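Long-range contacts in metallo-beta-lactamase domain-containing protein 1 (Thermotoga maritima, PDB 1ZTC), which is a metallo-beta-lactamase-fold protein that binds two nickel ions in this crystal and probably acts as a metal-dependent hydrolase, perhaps an endoribonuclease: residues Thr80-Asp85 against Arg118-Val123; His33-Val38 against Leu84-Asn89; Lys105-Leu110 against Ala153-Ser158; Asp76-His81 against Thr97-Glu102. All blocks are in the same frame, centred on the assembly; numbering follows the deposited sequence. Where two conformers were deposited one is given.

Contact 1 (Thr80-Asp85 against Arg118-Val123). With NI (nickel (II) ion), chain F.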
# COMPACT_ATOMS: atom_id res chain seq x y z
N THR A 80 19.26 -5.09 13.08
CA THR A 80 19.86 -3.78 12.90
C THR A 80 19.38 -2.86 14.00
O THR A 80 20.17 -2.16 14.62
CB THR A 80 19.55 -3.18 11.52
OG1 THR A 80 18.14 -3.06 11.33
CG2 THR A 80 20.17 -4.06 10.45
N HIS A 81 18.08 -2.89 14.29
CA HIS A 81 17.56 -2.12 15.37
C HIS A 81 16.15 -2.54 15.75
O HIS A 81 15.50 -3.29 15.02
CB HIS A 81 17.59 -0.63 15.02
CG HIS A 81 16.70 -0.24 13.89
ND1 HIS A 81 16.78 -0.81 12.64
CD2 HIS A 81 15.73 0.70 13.82
CE1 HIS A 81 15.91 -0.22 11.84
NE2 HIS A 81 15.26 0.68 12.54
N VAL A 82 15.65 -1.99 16.85
CA VAL A 82 14.39 -2.40 17.42
C VAL A 82 13.27 -1.49 16.95
O VAL A 82 12.83 -0.61 17.66
CB VAL A 82 14.52 -2.43 18.96
CG1 VAL A 82 13.16 -2.85 19.59
CG2 VAL A 82 15.62 -3.37 19.31
N HIS A 83 12.89 -1.67 15.68
CA HIS A 83 11.73 -1.04 15.10
C HIS A 83 10.90 -2.18 14.58
O HIS A 83 11.42 -3.14 13.97
CB HIS A 83 12.06 -0.02 13.98
CG HIS A 83 12.51 1.32 14.50
ND1 HIS A 83 12.96 2.33 13.68
CD2 HIS A 83 12.64 1.79 15.77
CE1 HIS A 83 13.33 3.37 14.41
NE2 HIS A 83 13.14 3.07 15.69
N LEU A 84 9.60 -2.06 14.80
CA LEU A 84 8.66 -3.15 14.56
C LEU A 84 8.70 -3.75 13.15
O LEU A 84 8.53 -4.95 12.96
CB LEU A 84 7.24 -2.62 14.83
CG LEU A 84 6.22 -3.66 15.26
CD1 LEU A 84 6.67 -4.42 16.49
CD2 LEU A 84 4.89 -2.90 15.50
N ASP A 85 8.89 -2.89 12.15
CA ASP A 85 8.92 -3.33 10.74
C ASP A 85 10.16 -4.20 10.40
O ASP A 85 10.20 -4.90 9.38
CB ASP A 85 8.80 -2.11 9.80
CG ASP A 85 9.92 -1.09 10.00
OD1 ASP A 85 10.23 -0.70 11.16
OD2 ASP A 85 10.51 -0.71 8.98
N ARG A 118 2.52 -1.75 23.72
CA ARG A 118 2.11 -3.11 23.99
C ARG A 118 2.67 -4.08 22.97
O ARG A 118 3.11 -5.16 23.34
CB ARG A 118 0.58 -3.24 23.99
CG ARG A 118 0.07 -4.62 24.45
CD ARG A 118 0.24 -4.92 25.96
NE ARG A 118 -0.55 -3.96 26.74
CZ ARG A 118 -1.86 -4.04 26.90
NH1 ARG A 118 -2.55 -5.05 26.36
NH2 ARG A 118 -2.48 -3.07 27.54
N ILE A 119 2.62 -3.71 21.70
CA ILE A 119 3.06 -4.62 20.65
C ILE A 119 4.60 -4.80 20.75
O ILE A 119 5.12 -5.92 20.72
CB ILE A 119 2.61 -4.13 19.20
CG1 ILE A 119 1.08 -4.08 19.09
CG2 ILE A 119 3.17 -5.06 18.15
CD1 ILE A 119 0.40 -5.42 19.27
N TYR A 120 5.33 -3.70 20.93
CA TYR A 120 6.79 -3.79 21.15
C TYR A 120 7.14 -4.67 22.34
O TYR A 120 8.01 -5.54 22.27
CB TYR A 120 7.39 -2.38 21.36
CG TYR A 120 7.80 -1.69 20.06
CD1 TYR A 120 6.89 -0.95 19.31
CD2 TYR A 120 9.11 -1.79 19.58
CE1 TYR A 120 7.27 -0.33 18.12
CE2 TYR A 120 9.50 -1.18 18.38
CZ TYR A 120 8.60 -0.45 17.67
OH TYR A 120 8.99 0.15 16.50
N SER A 121 6.43 -4.47 23.43
CA SER A 121 6.71 -5.24 24.63
C SER A 121 6.49 -6.72 24.45
O SER A 121 7.29 -7.51 24.94
CB SER A 121 5.83 -4.78 25.77
OG SER A 121 6.12 -3.43 26.01
N LYS A 122 5.40 -7.09 23.78
CA LYS A 122 5.12 -8.49 23.52
C LYS A 122 6.18 -9.11 22.62
O LYS A 122 6.63 -10.20 22.87
CB LYS A 122 3.73 -8.65 22.94
CG LYS A 122 2.66 -8.35 24.01
CD LYS A 122 1.25 -8.18 23.37
CE LYS A 122 0.30 -9.31 23.69
NZ LYS A 122 0.38 -9.79 25.11
N VAL A 123 6.58 -8.43 21.57
CA VAL A 123 7.62 -8.95 20.68
C VAL A 123 8.93 -9.15 21.44
O VAL A 123 9.50 -10.23 21.45
CB VAL A 123 7.88 -8.00 19.48
CG1 VAL A 123 9.07 -8.48 18.65
CG2 VAL A 123 6.65 -7.92 18.61
NI NI F . 13.96 2.20 11.74
O HOH W 1 12.24 1.07 11.00
O HOH W 2 12.42 3.72 10.64

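Contact 2 (His33-Val38 against Leu84-Asn89). With NI (nickel (II) ion), chain E.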
# COMPACT_ATOMS: atom_id res chain seq x y z
N HIS A 33 5.09 -0.61 6.86
CA HIS A 33 6.50 -0.69 6.53
C HIS A 33 7.00 -2.11 6.76
O HIS A 33 6.54 -2.78 7.67
CB HIS A 33 7.32 0.24 7.40
CG HIS A 33 7.06 1.69 7.17
ND1 HIS A 33 7.01 2.25 5.91
CD2 HIS A 33 6.82 2.69 8.05
CE1 HIS A 33 6.80 3.55 6.02
NE2 HIS A 33 6.67 3.84 7.31
N PHE A 34 7.93 -2.56 5.92
CA PHE A 34 8.44 -3.89 6.02
C PHE A 34 9.91 -3.89 5.57
O PHE A 34 10.26 -3.36 4.50
CB PHE A 34 7.57 -4.88 5.25
CG PHE A 34 7.54 -4.68 3.78
CD1 PHE A 34 6.79 -3.67 3.22
CD2 PHE A 34 8.29 -5.51 2.93
CE1 PHE A 34 6.75 -3.47 1.83
CE2 PHE A 34 8.24 -5.31 1.56
CZ PHE A 34 7.48 -4.28 1.01
N SER A 35 10.75 -4.48 6.40
CA SER A 35 12.16 -4.51 6.08
C SER A 35 12.52 -5.66 5.14
O SER A 35 11.83 -6.68 5.03
CB SER A 35 13.04 -4.57 7.36
OG SER A 35 13.06 -5.86 7.94
N THR A 36 13.63 -5.45 4.45
CA THR A 36 14.40 -6.51 3.85
C THR A 36 14.68 -7.60 4.88
O THR A 36 14.92 -7.31 6.07
CB THR A 36 15.70 -5.91 3.34
OG1 THR A 36 15.39 -4.97 2.31
CG2 THR A 36 16.65 -7.00 2.79
N VAL A 37 14.65 -8.85 4.43
CA VAL A 37 14.96 -10.01 5.26
C VAL A 37 16.09 -10.80 4.57
O VAL A 37 15.98 -11.22 3.42
CB VAL A 37 13.76 -10.96 5.45
CG1 VAL A 37 14.14 -12.17 6.35
CG2 VAL A 37 12.60 -10.21 6.04
N VAL A 38 17.16 -10.96 5.31
CA VAL A 38 18.39 -11.61 4.87
C VAL A 38 18.53 -12.94 5.59
O VAL A 38 18.35 -13.03 6.82
CB VAL A 38 19.61 -10.69 5.18
CG1 VAL A 38 20.91 -11.42 5.11
CG2 VAL A 38 19.59 -9.51 4.20
N LEU A 84 9.60 -2.06 14.80
CA LEU A 84 8.66 -3.15 14.56
C LEU A 84 8.70 -3.75 13.15
O LEU A 84 8.53 -4.95 12.96
CB LEU A 84 7.24 -2.62 14.83
CG LEU A 84 6.22 -3.66 15.26
CD1 LEU A 84 6.67 -4.42 16.49
CD2 LEU A 84 4.89 -2.90 15.50
N ASP A 85 8.89 -2.89 12.15
CA ASP A 85 8.92 -3.33 10.74
C ASP A 85 10.16 -4.20 10.40
O ASP A 85 10.20 -4.90 9.38
CB ASP A 85 8.80 -2.11 9.80
CG ASP A 85 9.92 -1.09 10.00
OD1 ASP A 85 10.23 -0.70 11.16
OD2 ASP A 85 10.51 -0.71 8.98
N HIS A 86 11.13 -4.20 11.31
CA HIS A 86 12.32 -5.05 11.24
C HIS A 86 12.27 -6.31 12.13
O HIS A 86 12.88 -7.35 11.82
CB HIS A 86 13.55 -4.20 11.65
CG HIS A 86 13.89 -3.14 10.65
ND1 HIS A 86 15.02 -3.20 9.87
CD2 HIS A 86 13.22 -2.02 10.27
CE1 HIS A 86 15.05 -2.15 9.06
NE2 HIS A 86 13.96 -1.44 9.27
N ILE A 87 11.59 -6.22 13.26
CA ILE A 87 11.66 -7.24 14.29
C ILE A 87 10.41 -8.10 14.48
O ILE A 87 10.47 -9.12 15.17
CB ILE A 87 12.01 -6.63 15.66
CG1 ILE A 87 10.85 -5.75 16.18
CG2 ILE A 87 13.31 -5.86 15.58
CD1 ILE A 87 11.05 -5.20 17.53
N PHE A 88 9.27 -7.67 13.97
CA PHE A 88 8.01 -8.32 14.34
C PHE A 88 8.04 -9.85 14.16
O PHE A 88 7.61 -10.61 15.05
CB PHE A 88 6.83 -7.79 13.52
CG PHE A 88 5.56 -8.49 13.84
CD1 PHE A 88 4.79 -8.08 14.90
CD2 PHE A 88 5.17 -9.62 13.13
CE1 PHE A 88 3.64 -8.77 15.27
CE2 PHE A 88 4.02 -10.32 13.49
CZ PHE A 88 3.26 -9.88 14.55
N ASN A 89 8.56 -10.28 13.01
CA ASN A 89 8.56 -11.70 12.65
C ASN A 89 9.47 -12.55 13.53
O ASN A 89 9.45 -13.78 13.43
CB ASN A 89 8.91 -11.92 11.15
CG ASN A 89 7.84 -11.42 10.21
OD1 ASN A 89 6.70 -11.30 10.60
ND2 ASN A 89 8.20 -11.18 8.94
NI NI E . 13.08 0.55 8.71
O HOH W 3 11.37 2.49 8.78
O HOH W 1 12.24 1.07 11.00

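Contact 3 (Lys105-Leu110 against Ala153-Ser158). With PO4 (phosphate ion), chain G.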
# COMPACT_ATOMS: atom_id res chain seq x y z
N LYS A 105 18.07 -1.81 25.79
CA LYS A 105 17.53 -1.93 27.15
C LYS A 105 17.32 -0.59 27.87
O LYS A 105 16.61 -0.55 28.87
CB LYS A 105 18.44 -2.83 28.00
CG LYS A 105 18.30 -4.28 27.63
CD LYS A 105 19.07 -5.19 28.58
CE LYS A 105 18.28 -6.49 28.86
NZ LYS A 105 18.05 -7.34 27.63
N THR A 106 17.90 0.49 27.37
CA THR A 106 17.74 1.81 27.97
C THR A 106 16.52 2.56 27.45
O THR A 106 16.25 3.66 27.92
CB THR A 106 18.99 2.71 27.77
OG1 THR A 106 19.11 3.16 26.41
CG2 THR A 106 20.26 1.97 28.18
N LYS A 107 15.82 2.01 26.46
CA LYS A 107 14.60 2.61 25.94
C LYS A 107 13.36 2.08 26.65
O LYS A 107 13.27 0.91 26.97
CB LYS A 107 14.45 2.33 24.44
CG LYS A 107 15.33 3.14 23.58
CD LYS A 107 14.75 3.29 22.16
CE LYS A 107 15.89 3.30 21.16
NZ LYS A 107 15.55 3.91 19.84
N ASN A 108 12.43 2.98 26.90
CA ASN A 108 11.16 2.65 27.50
C ASN A 108 10.16 2.47 26.36
O ASN A 108 9.58 3.44 25.87
CB ASN A 108 10.78 3.81 28.42
CG ASN A 108 9.48 3.59 29.15
OD1 ASN A 108 8.77 2.63 28.90
ND2 ASN A 108 9.17 4.49 30.04
N TYR A 109 9.97 1.22 25.96
CA TYR A 109 9.07 0.89 24.85
C TYR A 109 7.60 1.11 25.20
O TYR A 109 6.80 1.41 24.34
CB TYR A 109 9.33 -0.53 24.36
CG TYR A 109 10.67 -0.57 23.69
CD1 TYR A 109 10.81 -0.12 22.39
CD2 TYR A 109 11.81 -0.97 24.38
CE1 TYR A 109 12.06 -0.11 21.77
CE2 TYR A 109 13.07 -0.96 23.77
CZ TYR A 109 13.17 -0.52 22.46
OH TYR A 109 14.38 -0.47 21.83
N LEU A 110 7.25 0.97 26.47
CA LEU A 110 5.89 1.27 26.93
C LEU A 110 5.49 2.71 26.75
O LEU A 110 4.30 3.05 26.75
CB LEU A 110 5.75 1.03 28.45
CG LEU A 110 5.65 -0.41 28.88
CD1 LEU A 110 5.35 -0.44 30.37
CD2 LEU A 110 4.57 -1.14 28.07
N ALA A 153 18.86 5.29 15.29
CA ALA A 153 18.40 4.91 16.64
C ALA A 153 19.64 4.56 17.44
O ALA A 153 20.66 4.14 16.85
CB ALA A 153 17.45 3.73 16.55
N ARG A 154 19.60 4.77 18.75
CA ARG A 154 20.80 4.59 19.58
C ARG A 154 21.36 3.17 19.51
O ARG A 154 22.56 2.97 19.67
CB ARG A 154 20.50 4.93 21.04
CG ARG A 154 19.56 3.91 21.75
CD ARG A 154 19.05 4.38 23.10
NE ARG A 154 18.01 5.40 22.95
CZ ARG A 154 17.39 6.01 23.96
NH1 ARG A 154 17.71 5.73 25.21
NH2 ARG A 154 16.45 6.92 23.70
N GLU A 155 20.50 2.19 19.28
CA GLU A 155 20.92 0.78 19.26
C GLU A 155 21.28 0.25 17.87
O GLU A 155 21.50 -0.95 17.68
CB GLU A 155 19.85 -0.10 19.90
CG GLU A 155 18.64 -0.48 19.02
CD GLU A 155 17.58 0.62 18.91
OE1 GLU A 155 17.78 1.74 19.45
OE2 GLU A 155 16.52 0.32 18.31
N HIS A 156 21.33 1.15 16.90
CA HIS A 156 21.38 0.74 15.52
C HIS A 156 22.73 0.12 15.14
O HIS A 156 23.82 0.66 15.44
CB HIS A 156 21.04 1.91 14.59
CG HIS A 156 20.84 1.48 13.16
ND1 HIS A 156 21.90 1.23 12.30
CD2 HIS A 156 19.71 1.18 12.47
CE1 HIS A 156 21.42 0.82 11.14
NE2 HIS A 156 20.10 0.78 11.22
N LEU A 157 22.64 -1.00 14.43
CA LEU A 157 23.78 -1.76 13.95
C LEU A 157 23.72 -1.97 12.45
O LEU A 157 22.63 -2.12 11.87
CB LEU A 157 23.80 -3.15 14.58
CG LEU A 157 23.91 -3.26 16.11
CD1 LEU A 157 23.69 -4.71 16.51
CD2 LEU A 157 25.22 -2.73 16.64
N SER A 158 24.92 -2.02 11.85
CA SER A 158 25.10 -2.46 10.47
C SER A 158 26.02 -3.69 10.51
O SER A 158 26.83 -3.87 11.43
CB SER A 158 25.67 -1.33 9.59
OG SER A 158 24.87 -0.14 9.65
P PO4 G . 16.73 7.19 19.81
O1 PO4 G . 16.99 7.98 21.06
O2 PO4 G . 15.27 6.93 19.66
O3 PO4 G . 17.34 5.82 19.93
O4 PO4 G . 17.32 7.95 18.65
O HOH W 4 14.15 1.20 19.37

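Contact 4 (Asp76-His81 against Thr97-Glu102). With NI (nickel (II) ion), chain F.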
# COMPACT_ATOMS: atom_id res chain seq x y z
N ASP A 76 19.73 -18.37 14.65
CA ASP A 76 20.25 -17.06 15.03
C ASP A 76 19.48 -15.96 14.31
O ASP A 76 19.22 -16.07 13.11
CB ASP A 76 21.74 -16.92 14.69
CG ASP A 76 22.60 -18.01 15.32
OD1 ASP A 76 23.11 -17.80 16.44
OD2 ASP A 76 22.76 -19.08 14.71
N VAL A 77 19.14 -14.91 15.05
CA VAL A 77 18.45 -13.76 14.47
C VAL A 77 19.10 -12.49 14.98
O VAL A 77 19.20 -12.29 16.20
CB VAL A 77 16.94 -13.75 14.81
CG1 VAL A 77 16.26 -12.49 14.27
CG2 VAL A 77 16.27 -14.98 14.24
N LEU A 78 19.57 -11.67 14.05
CA LEU A 78 20.20 -10.40 14.39
C LEU A 78 19.33 -9.22 13.94
O LEU A 78 18.66 -9.29 12.90
CB LEU A 78 21.59 -10.30 13.76
CG LEU A 78 22.56 -11.43 14.14
CD1 LEU A 78 22.43 -12.62 13.20
CD2 LEU A 78 23.98 -10.93 14.09
N PHE A 79 19.35 -8.16 14.73
CA PHE A 79 18.58 -6.96 14.45
C PHE A 79 19.48 -5.77 14.19
O PHE A 79 20.34 -5.44 15.01
CB PHE A 79 17.67 -6.59 15.62
CG PHE A 79 16.74 -7.69 16.07
CD1 PHE A 79 15.86 -8.30 15.18
CD2 PHE A 79 16.70 -8.05 17.42
CE1 PHE A 79 14.99 -9.29 15.60
CE2 PHE A 79 15.84 -9.04 17.84
CZ PHE A 79 14.96 -9.66 16.93
N THR A 80 19.26 -5.09 13.08
CA THR A 80 19.86 -3.78 12.90
C THR A 80 19.38 -2.86 14.00
O THR A 80 20.17 -2.16 14.62
CB THR A 80 19.55 -3.18 11.52
OG1 THR A 80 18.14 -3.06 11.33
CG2 THR A 80 20.17 -4.06 10.45
N HIS A 81 18.08 -2.89 14.29
CA HIS A 81 17.56 -2.12 15.37
C HIS A 81 16.15 -2.54 15.75
O HIS A 81 15.50 -3.29 15.02
CB HIS A 81 17.59 -0.63 15.02
CG HIS A 81 16.70 -0.24 13.89
ND1 HIS A 81 16.78 -0.81 12.64
CD2 HIS A 81 15.73 0.70 13.82
CE1 HIS A 81 15.91 -0.22 11.84
NE2 HIS A 81 15.26 0.68 12.54
N THR A 97 18.70 -17.79 18.89
CA THR A 97 19.35 -16.80 19.74
C THR A 97 19.21 -15.48 19.01
O THR A 97 19.43 -15.40 17.80
CB THR A 97 20.81 -17.15 19.94
OG1 THR A 97 20.88 -18.48 20.48
CG2 THR A 97 21.50 -16.15 20.88
N PHE A 98 18.84 -14.45 19.77
CA PHE A 98 18.65 -13.11 19.26
C PHE A 98 19.81 -12.22 19.60
O PHE A 98 20.31 -12.27 20.71
CB PHE A 98 17.34 -12.53 19.82
CG PHE A 98 16.14 -13.30 19.37
CD1 PHE A 98 15.60 -13.07 18.12
CD2 PHE A 98 15.58 -14.29 20.18
CE1 PHE A 98 14.52 -13.79 17.66
CE2 PHE A 98 14.49 -15.03 19.72
CZ PHE A 98 13.96 -14.77 18.45
N TYR A 99 20.22 -11.37 18.64
CA TYR A 99 21.39 -10.49 18.83
C TYR A 99 20.96 -9.07 18.56
O TYR A 99 20.37 -8.77 17.52
CB TYR A 99 22.54 -10.83 17.87
CG TYR A 99 23.04 -12.25 17.93
CD1 TYR A 99 22.26 -13.29 17.49
CD2 TYR A 99 24.33 -12.54 18.38
CE1 TYR A 99 22.70 -14.58 17.51
CE2 TYR A 99 24.79 -13.86 18.42
CZ TYR A 99 23.95 -14.87 17.98
OH TYR A 99 24.34 -16.19 17.98
N VAL A 100 21.31 -8.19 19.49
CA VAL A 100 20.84 -6.81 19.48
C VAL A 100 21.82 -5.97 20.30
O VAL A 100 22.43 -6.48 21.25
CB VAL A 100 19.37 -6.70 20.08
CG1 VAL A 100 19.33 -7.14 21.50
CG2 VAL A 100 18.78 -5.32 19.95
N HIS A 101 21.98 -4.70 19.94
CA HIS A 101 22.86 -3.80 20.68
C HIS A 101 22.32 -3.55 22.07
O HIS A 101 21.12 -3.28 22.26
CB HIS A 101 23.07 -2.46 19.95
CG HIS A 101 24.19 -1.64 20.53
ND1 HIS A 101 24.07 -0.96 21.71
CD2 HIS A 101 25.47 -1.47 20.12
CE1 HIS A 101 25.22 -0.37 22.00
NE2 HIS A 101 26.08 -0.66 21.05
N GLU A 102 23.21 -3.61 23.06
CA GLU A 102 22.85 -3.54 24.47
C GLU A 102 22.04 -2.31 24.88
O GLU A 102 21.21 -2.37 25.80
CB GLU A 102 24.12 -3.64 25.35
CG GLU A 102 25.18 -2.57 25.05
CD GLU A 102 26.39 -2.64 25.95
OE1 GLU A 102 26.47 -3.53 26.82
OE2 GLU A 102 27.27 -1.77 25.78
NI NI F . 13.96 2.20 11.74
O HOH W 5 20.61 -3.74 17.53
O HOH W 1 12.24 1.07 11.00
O HOH W 2 12.42 3.72 10.64

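Contact 1 (Thr80-Asp85 against Arg118-Val123)
This is a buried contact between a metal-binding loop and a helix, in which Tyr120 reaches out of helix 114-125 to the point where His81-Val82-His83 gives way to helix 84-87. The anchoring bond runs from Leu84 N to Tyr120 OH, 2.9 Å long with an N-H...O angle of 153°. Leu84 opens its helix directly after the N-cap residue His83, so its amide lacks a carbonyl from a preceding turn, and the phenol oxygen serves as its acceptor. Around the rest of the ring, Leu84 CD1 lies over one face, and Val82 O and His83 CA sit at the edge, the former 3.5 Å from Tyr120 CE2. Leucine suits this place because its branched chain packs on the helix: CB lies 3.8 Å from Tyr120 CZ, and with CG anti to the backbone N (chi1 -153°), CD1 meets Val123 CG2 at 4.1 Å. Earlier in the same loop, His81 NE2 and His83 ND1 bind one nickel, completed by His152, Asp174 and two waters. Thr80 OG1 accepts the proton of His81 ND1 at 2.9 Å, in the ring plane, which, together with the NE2-nickel bond, fixes the rotation of that imidazole. Tyr120 itself touches no metal; by holding the amide that follows His83, it acts behind the ligands and probably helps to set the backbone from which His83 reaches the nickel.

Contact 2 (His33-Val38 against Leu84-Asn89)
The imidazole of His86 has the CB of Ser35 over one face, 3.5 Å from the ring centroid and only 10° off the ring normal, a CH-pi contact almost exactly above the middle. At the edge of the same ring, in its plane, lies Asp85 OD1, and His86 NE2 binds a nickel ion at 2.2 Å. The other ring nitrogen, ND1, is hydrogen-bonded to Asp50, so both ends of the imidazole are held while Ser35 covers a face. A small residue suits this place: serine's short side chain lets CB approach the ring face closely, and OG, lying between the backbone N and the carbonyl carbon (chi1 77°), turns back to Thr36 O at 3.0 Å.

The backbones are joined by Ser35 N, which donates to Asp85 O at 3.1 Å. Beside this bond Asp85 CB packs against His33, 3.2 Å from His33 O, and the two CB atoms are 3.7 Å apart. Asp85 belongs to this nickel site, yet its OD2 stands 2.9 Å from the ion, a long approach, while OD1 accepts a 2.7 Å hydrogen bond from the water that also binds both nickels. Asp174 and His211 complete the protein ligands.

The segment 33-38 thus runs across the start of helix 84-87 and passes into strand 37-42, beside strand 13-19, while Leu84 on the same short helix faces helix 114-125.

Contact 3 (Lys105-Leu110 against Ala153-Ser158)
Lys107 reaches across to Arg154 and Glu155 of the type I beta turn Ala153-His156, which leads into strand 157-163 of the metallo-beta-lactamase fold. From CB the chain leaves anti to the carbonyl carbon (chi1 -75°), which sets CG 3.5 Å above the plane of the Arg154 guanidinium, over its centre. CD continues past Arg154 NE, the two side chains sliding by in opposite directions, and CE comes up to Glu155 OE1. At the tip, NZ forms a salt bridge with Glu155 OE1 (3.1 Å), donates to PO4 O3 (2.6 Å) and also meets a water shared with Tyr109 OH and Glu155 OE2. Lysine is long enough to reach all these acceptors, and the phosphate, probably from the crystallisation liquor, accepts bonds from both cations and probably offsets their charge. The phosphate is gripped from the turn as well: Arg154 N and NE both donate to PO4 O3, and NH2 to PO4 O1. Glu155 OE2 accepts a hydrogen bond from Val82 N, tying the turn to the metal-binding loop. Lys187 of the third subunit adds another bond to the anion. At another edge of the guanidinium, Arg154 NH1 donates at 3.2 Å to Thr106 OG1, which lies 16° out of the guanidinium plane and also bonds Val103 O.

Contact 4 (Asp76-His81 against Thr97-Glu102)
Asp76 OD1 is gripped twice: Tyr99 OH donates to it at 2.5 Å, a short bond, and Arg45 adds a salt bridge. The phenol meets the carboxylate oxygen on its anti side, 21° out of the carboxylate plane. The hydroxyl and the arginine together probably stabilise the negative charge of this buried carboxylate. Along the backbone the two strands run parallel. Val77 N donates to Thr97 O at 2.8 Å, Tyr99 N to Val77 O at the same length, and Phe79 N to Tyr99 O at 3.0 Å; Val77 and Tyr99 thus each use both sides of the exchange. On the face carrying Asp76 and Leu78, Leu78 CG packs against Tyr99 CB at 3.8 Å. On the other face Val77 lies alongside Phe98, its CB 3.6 Å from Phe98 CD1; a beta-branched valine fits there, filling the strand surface beside the flat ring. Phe79 meets Phe98 rim to rim, with ring planes only 13° apart, and its edge reaches Val100 CB. Further along, the chain carries His81 to a nickel. Two adjacent parallel strands joined through helix 84-87 form a beta-alpha-beta unit, with metal ligands following its first strand, as in the metallo-beta-lactamase fold.

Overall arrangement
Contacts 1, 2 and 4 are buried, whereas contact 3 is partly exposed and holds its phosphate at the surface. Contact 4 is sheet chemistry, strand bonds and apolar side chains, with one buried phenol-carboxylate bond, and ends on Thr80 and His81, which it shares with contact 1. Contacts 1 and 2 both use helix 84-87 through Leu84 and Asp85: contact 1 approaches it from helix 114-125 by a phenol and apolar groups, contact 2 from the segment 33-38 by a backbone bond and an imidazole face. Between them they hold ligands of both nickels. Contact 3 relies on charge, yet it joins contact 1 through Glu155 OE2 and Val82 N, so its turn is tied to the metal-binding loop.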